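PDB 5A8C: carbohydrate binding family 6 from Clostridium thermocellum, which probably hydrolyses alpha-L-arabinofuranosyl linkages in arabinose-containing polysaccharides, as a family 43 glycoside hydrolase built on a five-bladed beta-propeller. Local coordinates for residues S235-M240 with N265-A270; V254-P259 with V280-R285. All blocks are in the same frame, centred on the assembly; numbering follows the deposited sequence.

Overall arrangement
Residues 212-256 form a four-stranded antiparallel sheet, one blade of the five-bladed propeller. Segment 235-240 enters its third strand, and segment 254-259 leaves its last strand, 250-256, at one edge of the sheet. A loop then carries segment 265-270 toward the calcium ion. In the next sheet, 280-285 ends strand 277-284. Contact 1 closes the span 241-264, which includes most of strand 250-256; contact 2 closes 260-279, which includes strand 270-274. The two contacts cross, since their segments alternate. Their centres are 6 Å apart, and I237 pairs with I255 and L256 between them. Contact 1 ties the first blade to the loop at the calcium, and contact 2 ties the end of that blade to the next.

Contact 1 of 2, residues S235-M240 with N265-A270; sequences SKIEYM and NNNHHA. With CA (calcium ion), chain B.
N267 reaches S235 through its side-chain amide. N267 ND2 donates to S235 O at 3.1 Å, and the bond is almost straight, with an N-H...O angle of 177°. The acceptor lies in the amide plane of N267, whereas the donor sits above the carbonyl plane of S235. S235 O also accepts from Q258 NE2, so two amides grip one carbonyl. A water links the segments again, donating to S235 OG at 2.9 Å and accepting from N267 N at 3.0 Å. S235 OG is also bonded to S228 O.

The apolar part rests on I237. I237 CG2 lies over the centre of the H269 ring, 3.5 Å from the centroid and only 7° off the normal, a CH-pi contact. A chi1 of 72° swings the H269 ring to the I237 side, and its turn about CB-CG presents a face. I237 CD1 lies beside H269 ND1 and packs 3.6 Å from N267 O. The ring is also held by H269 NE2, which bonds to S225 OG. H269 ND1 is buried without a polar partner.

H268 points away from 235-240 and binds the calcium ion through NE2 at 2.5 Å. Five waters also bind the metal, and one further ligand comes from outside the two segments. One of these waters donates to H269 O. H268 ND1 hydrogen-bonds to a Tris molecule, probably from the crystallisation liquor, which may mark the active-site pocket. Holding N267 by its amide and H269 by its ring face is consistent with steadying H268, the residue between them, at the metal.

Contact 2 of 2, residues V254-P259 with V280-R285; sequences VILPQP and VVYHNR
L256 packs on Y282. The L256 CD2 methyl lies over one face of the Y282 ring, 3.9 Å from the centroid and 25° off the normal, a CH-pi contact. L256 CD2 is offset toward the rim and comes within 3.6 Å of Y282 CG. The leucine side chain runs roughly perpendicular to that of the tyrosine. Y282 has chi1 61°, which raises its ring from the strand toward L256.

P259 meets the same ring farther out, with P259 CB 3.7 Å from Y282 CE2. P259 CG rests 3.5 Å from H283 O, and P259 CB also touches N284 CB. At the other end I255 CG2 meets V280 CG2 at 4.1 Å.

In the next shell, Y282 OH bonds to D304 OD2 on strand 300-306. N284 ND2 bonds to P260 O, just beyond P259, and to Y29 OH. On the opposing segment, I255 and L256 form a classic beta bulge facing I237. The bulge lies where the chain turns a corner, and both side chains still point to strand 277-284.

No hydrogen bond joins the two segments directly. The junction between blades is therefore carried by methyl, ring and proline contacts, while hydrogen bonds to D304, P260 and Y29 probably position Y282 and N284.

Contact 1 of 2, residues S235-M240 with N265-A270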
loop_
_atom_site.group_PDB
_atom_site.type_symbol
_atom_site.label_atom_id
_atom_site.label_comp_id
_atom_site.label_asym_id
_atom_site.label_seq_id
_atom_site.Cartn_x
_atom_site.Cartn_y
_atom_site.Cartn_z
ATOM N N SER A 235 -2.218 -10.936 -11.826
ATOM C CA SER A 235 -1.290 -10.060 -11.146
ATOM C C SER A 235 -0.589 -10.759 -9.970
ATOM O O SER A 235 -1.243 -11.397 -9.134
ATOM C CB SER A 235 -2.056 -8.858 -10.627
ATOM O OG SER A 235 -1.239 -7.946 -9.913
ATOM N N LYS A 236 0.719 -10.586 -9.898
ATOM C CA LYS A 236 1.556 -11.081 -8.803
ATOM C C LYS A 236 2.257 -9.917 -8.148
ATOM O O LYS A 236 2.481 -8.875 -8.810
ATOM C CB LYS A 236 2.520 -12.146 -9.267
ATOM C CG LYS A 236 1.861 -13.395 -9.820
ATOM C CD LYS A 236 2.787 -14.509 -10.182
ATOM C CE LYS A 236 2.059 -15.737 -10.709
ATOM N NZ LYS A 236 2.986 -16.838 -11.083
ATOM N N ILE A 237 2.710 -10.083 -6.931
ATOM C CA ILE A 237 3.588 -9.115 -6.283
ATOM C C ILE A 237 5.016 -9.505 -6.653
ATOM O O ILE A 237 5.465 -10.610 -6.317
ATOM C CB ILE A 237 3.402 -9.063 -4.767
ATOM C CG1 ILE A 237 1.957 -8.860 -4.361
ATOM C CG2 ILE A 237 4.327 -7.991 -4.185
ATOM C CD1 ILE A 237 1.248 -7.648 -4.981
ATOM N N GLU A 238 5.673 -8.619 -7.382
ATOM C CA GLU A 238 7.013 -8.859 -7.909
ATOM C C GLU A 238 7.931 -7.768 -7.421
ATOM O O GLU A 238 7.504 -6.823 -6.757
ATOM C CB GLU A 238 6.973 -8.990 -9.423
ATOM C CG GLU A 238 5.855 -9.954 -9.855
ATOM C CD GLU A 238 5.875 -10.426 -11.291
ATOM O OE1 GLU A 238 6.978 -10.599 -11.862
ATOM O OE2 GLU A 238 4.808 -10.678 -11.843
ATOM N N TYR A 239 9.252 -7.910 -7.672
ATOM C CA TYR A 239 10.167 -6.940 -7.102
ATOM C C TYR A 239 11.488 -6.878 -7.844
ATOM O O TYR A 239 11.884 -7.774 -8.588
ATOM C CB TYR A 239 10.411 -7.191 -5.596
ATOM C CG TYR A 239 11.375 -8.317 -5.273
ATOM C CD1 TYR A 239 11.062 -9.645 -5.602
ATOM C CD2 TYR A 239 12.582 -8.084 -4.665
ATOM C CE1 TYR A 239 11.938 -10.666 -5.331
ATOM C CE2 TYR A 239 13.480 -9.106 -4.383
ATOM C CZ TYR A 239 13.122 -10.405 -4.692
ATOM O OH TYR A 239 14.050 -11.397 -4.447
ATOM N N MET A 240 12.157 -5.760 -7.541
ATOM C CA MET A 240 13.499 -5.441 -8.003
ATOM C C MET A 240 14.358 -5.026 -6.830
ATOM O O MET A 240 13.826 -4.550 -5.816
ATOM C CB MET A 240 13.486 -4.296 -9.007
ATOM C CG MET A 240 12.486 -4.399 -10.133
ATOM S SD MET A 240 12.659 -3.108 -11.380
ATOM C CE MET A 240 12.314 -1.664 -10.523
ATOM N N ASN A 265 -8.147 -11.702 -9.455
ATOM C CA ASN A 265 -8.313 -10.258 -9.439
ATOM C C ASN A 265 -7.097 -9.563 -8.818
ATOM O O ASN A 265 -6.018 -10.141 -8.733
ATOM C CB ASN A 265 -9.652 -9.899 -8.808
ATOM C CG ASN A 265 -10.258 -8.622 -9.436
ATOM O OD1 ASN A 265 -9.690 -7.488 -9.356
ATOM N ND2 ASN A 265 -11.411 -8.769 -10.013
ATOM N N ASN A 266 -7.247 -8.307 -8.431
ATOM C CA ASN A 266 -6.101 -7.543 -8.019
ATOM C C ASN A 266 -5.465 -8.045 -6.738
ATOM O O ASN A 266 -6.057 -8.756 -5.904
ATOM C CB ASN A 266 -6.387 -6.044 -8.000
ATOM C CG ASN A 266 -7.595 -5.659 -7.183
ATOM O OD1 ASN A 266 -7.918 -6.308 -6.162
ATOM N ND2 ASN A 266 -8.315 -4.652 -7.644
ATOM N N ASN A 267 -4.203 -7.650 -6.580
ATOM C CA ASN A 267 -3.267 -8.176 -5.590
ATOM C C ASN A 267 -2.464 -6.977 -5.081
ATOM O O ASN A 267 -1.937 -6.244 -5.928
ATOM C CB ASN A 267 -2.390 -9.223 -6.303
ATOM C CG ASN A 267 -1.628 -10.193 -5.429
ATOM O OD1 ASN A 267 -1.587 -10.099 -4.200
ATOM N ND2 ASN A 267 -1.005 -11.177 -6.096
ATOM N N HIS A 268 -2.443 -6.698 -3.774
ATOM C CA HIS A 268 -1.826 -5.469 -3.276
ATOM C C HIS A 268 -1.258 -5.734 -1.899
ATOM O O HIS A 268 -1.891 -6.365 -1.073
ATOM C CB HIS A 268 -2.878 -4.374 -3.191
ATOM C CG HIS A 268 -2.324 -2.960 -3.095
ATOM N ND1 HIS A 268 -2.595 -2.026 -4.066
ATOM C CD2 HIS A 268 -1.564 -2.321 -2.163
ATOM C CE1 HIS A 268 -1.992 -0.888 -3.699
ATOM N NE2 HIS A 268 -1.343 -1.039 -2.582
ATOM N N HIS A 269 -0.056 -5.271 -1.655
ATOM C CA HIS A 269 0.701 -5.666 -0.469
ATOM C C HIS A 269 1.441 -4.528 0.219
ATOM O O HIS A 269 1.647 -3.421 -0.340
ATOM C CB HIS A 269 1.817 -6.652 -1.017
ATOM C CG HIS A 269 2.866 -5.916 -1.773
ATOM N ND1 HIS A 269 2.567 -5.104 -2.851
ATOM C CD2 HIS A 269 4.168 -5.676 -1.434
ATOM C CE1 HIS A 269 3.673 -4.428 -3.152
ATOM N NE2 HIS A 269 4.677 -4.793 -2.351
ATOM N N ALA A 270 1.986 -4.883 1.378
ATOM C CA ALA A 270 3.032 -4.089 2.044
ATOM C C ALA A 270 3.968 -5.102 2.709
ATOM O O ALA A 270 3.573 -6.184 3.100
ATOM C CB ALA A 270 2.512 -3.086 3.026
HETATM CA CA CA B . 0.279 0.420 -1.368
HETATM O O HOH W 1 -3.342 -6.220 -9.042
HETATM O O HOH W 2 1.839 -1.329 -2.165
HETATM O O HOH W 3 -0.637 2.624 -1.995
HETATM O O HOH W 4 -1.706 0.654 0.016
HETATM O O HOH W 5 1.440 1.335 -3.311
HETATM O O HOH W 6 1.823 1.797 -0.202
#

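Contact 2 of 2, residues V254-P259 with V280-R285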
loop_
_atom_site.group_PDB
_atom_site.type_symbol
_atom_site.label_atom_id
_atom_site.label_comp_id
_atom_site.label_asym_id
_atom_site.label_seq_id
_atom_site.Cartn_x
_atom_site.Cartn_y
_atom_site.Cartn_z
ATOM N N VAL A 254 9.245 -13.038 -7.927
ATOM C CA VAL A 254 7.924 -12.975 -7.309
ATOM C C VAL A 254 8.026 -13.103 -5.800
ATOM O O VAL A 254 8.617 -14.039 -5.280
ATOM C CB VAL A 254 7.023 -14.111 -7.878
ATOM C CG1 VAL A 254 5.712 -14.180 -7.125
ATOM C CG2 VAL A 254 6.782 -13.896 -9.375
ATOM N N ILE A 255 7.418 -12.156 -5.105
ATOM C CA ILE A 255 7.213 -12.227 -3.660
ATOM C C ILE A 255 5.947 -12.969 -3.293
ATOM O O ILE A 255 5.941 -13.809 -2.391
ATOM C CB ILE A 255 7.188 -10.828 -3.036
ATOM C CG1 ILE A 255 8.532 -10.127 -3.254
ATOM C CG2 ILE A 255 6.823 -10.930 -1.548
ATOM C CD1 ILE A 255 8.591 -8.713 -2.742
ATOM N N LEU A 256 4.843 -12.670 -3.961
ATOM C CA LEU A 256 3.526 -13.212 -3.597
ATOM C C LEU A 256 2.768 -13.548 -4.865
ATOM O O LEU A 256 2.585 -12.664 -5.703
ATOM C CB LEU A 256 2.743 -12.234 -2.761
ATOM C CG LEU A 256 1.456 -12.784 -2.141
ATOM C CD1 LEU A 256 1.732 -13.717 -0.964
ATOM C CD2 LEU A 256 0.561 -11.628 -1.711
ATOM N N PRO A 257 2.407 -14.797 -5.088
ATOM C CA PRO A 257 1.551 -15.140 -6.222
ATOM C C PRO A 257 0.109 -14.694 -5.957
ATOM O O PRO A 257 -0.144 -13.972 -5.004
ATOM C CB PRO A 257 1.688 -16.670 -6.276
ATOM C CG PRO A 257 1.745 -17.041 -4.854
ATOM C CD PRO A 257 2.530 -15.966 -4.163
ATOM N N GLN A 258 -0.822 -15.105 -6.816
ATOM C CA GLN A 258 -2.240 -14.908 -6.424
ATOM C C GLN A 258 -2.498 -15.673 -5.135
ATOM O O GLN A 258 -2.225 -16.868 -5.074
ATOM C CB GLN A 258 -3.172 -15.441 -7.496
ATOM C CG GLN A 258 -3.341 -14.492 -8.662
ATOM C CD GLN A 258 -4.294 -13.362 -8.356
ATOM O OE1 GLN A 258 -5.386 -13.602 -7.826
ATOM N NE2 GLN A 258 -3.951 -12.154 -8.730
ATOM N N PRO A 259 -3.041 -15.002 -4.133
ATOM C CA PRO A 259 -3.457 -15.741 -2.919
ATOM C C PRO A 259 -4.631 -16.638 -3.214
ATOM O O PRO A 259 -5.343 -16.435 -4.214
ATOM C CB PRO A 259 -3.867 -14.636 -1.965
ATOM C CG PRO A 259 -3.831 -13.451 -2.644
ATOM C CD PRO A 259 -3.356 -13.576 -4.023
ATOM N N VAL A 280 4.501 -10.008 4.990
ATOM C CA VAL A 280 3.745 -9.371 3.892
ATOM C C VAL A 280 2.286 -9.308 4.318
ATOM O O VAL A 280 1.684 -10.331 4.694
ATOM C CB VAL A 280 3.911 -10.115 2.569
ATOM C CG1 VAL A 280 3.152 -9.461 1.461
ATOM C CG2 VAL A 280 5.364 -10.158 2.153
ATOM N N VAL A 281 1.722 -8.102 4.293
ATOM C CA VAL A 281 0.295 -7.895 4.431
ATOM C C VAL A 281 -0.261 -7.731 3.025
ATOM O O VAL A 281 0.366 -7.111 2.169
ATOM C CB VAL A 281 -0.026 -6.713 5.352
ATOM C CG1 VAL A 281 0.307 -7.034 6.812
ATOM C CG2 VAL A 281 0.526 -5.408 4.947
ATOM N N TYR A 282 -1.446 -8.284 2.783
ATOM C CA TYR A 282 -2.015 -8.303 1.431
ATOM C C TYR A 282 -3.489 -8.443 1.537
ATOM O O TYR A 282 -4.074 -8.288 2.652
ATOM C CB TYR A 282 -1.327 -9.376 0.570
ATOM C CG TYR A 282 -1.462 -10.786 1.086
ATOM C CD1 TYR A 282 -0.604 -11.281 2.064
ATOM C CD2 TYR A 282 -2.416 -11.637 0.561
ATOM C CE1 TYR A 282 -0.706 -12.594 2.523
ATOM C CE2 TYR A 282 -2.504 -12.943 1.011
ATOM C CZ TYR A 282 -1.629 -13.422 1.948
ATOM O OH TYR A 282 -1.744 -14.742 2.336
ATOM N N HIS A 283 -4.186 -8.750 0.462
ATOM C CA HIS A 283 -5.625 -9.016 0.531
ATOM C C HIS A 283 -6.014 -10.203 -0.302
ATOM O O HIS A 283 -5.347 -10.620 -1.264
ATOM C CB HIS A 283 -6.491 -7.759 0.162
ATOM C CG HIS A 283 -6.385 -7.299 -1.253
ATOM N ND1 HIS A 283 -6.045 -6.011 -1.563
ATOM C CD2 HIS A 283 -6.665 -7.969 -2.411
ATOM C CE1 HIS A 283 -6.074 -5.927 -2.863
ATOM N NE2 HIS A 283 -6.430 -7.074 -3.422
ATOM N N ASN A 284 -7.177 -10.784 0.055
ATOM C CA ASN A 284 -7.842 -11.740 -0.804
ATOM C C ASN A 284 -9.334 -11.527 -0.669
ATOM O O ASN A 284 -9.779 -10.447 -0.269
ATOM C CB ASN A 284 -7.365 -13.190 -0.578
ATOM C CG ASN A 284 -7.830 -13.831 0.699
ATOM O OD1 ASN A 284 -8.482 -13.191 1.520
ATOM N ND2 ASN A 284 -7.480 -15.089 0.862
ATOM N N ARG A 285 -10.118 -12.512 -1.100
ATOM C CA ARG A 285 -11.588 -12.408 -1.124
ATOM C C ARG A 285 -12.256 -13.581 -0.425
ATOM O O ARG A 285 -13.331 -13.997 -0.799
ATOM C CB ARG A 285 -12.054 -12.188 -2.556
ATOM C CG ARG A 285 -11.603 -10.834 -3.111
ATOM C CD ARG A 285 -11.398 -10.835 -4.626
ATOM N NE ARG A 285 -11.375 -9.496 -5.170
ATOM C CZ ARG A 285 -10.294 -8.779 -5.515
ATOM N NH1 ARG A 285 -9.054 -9.210 -5.309
ATOM N NH2 ARG A 285 -10.483 -7.618 -6.091
#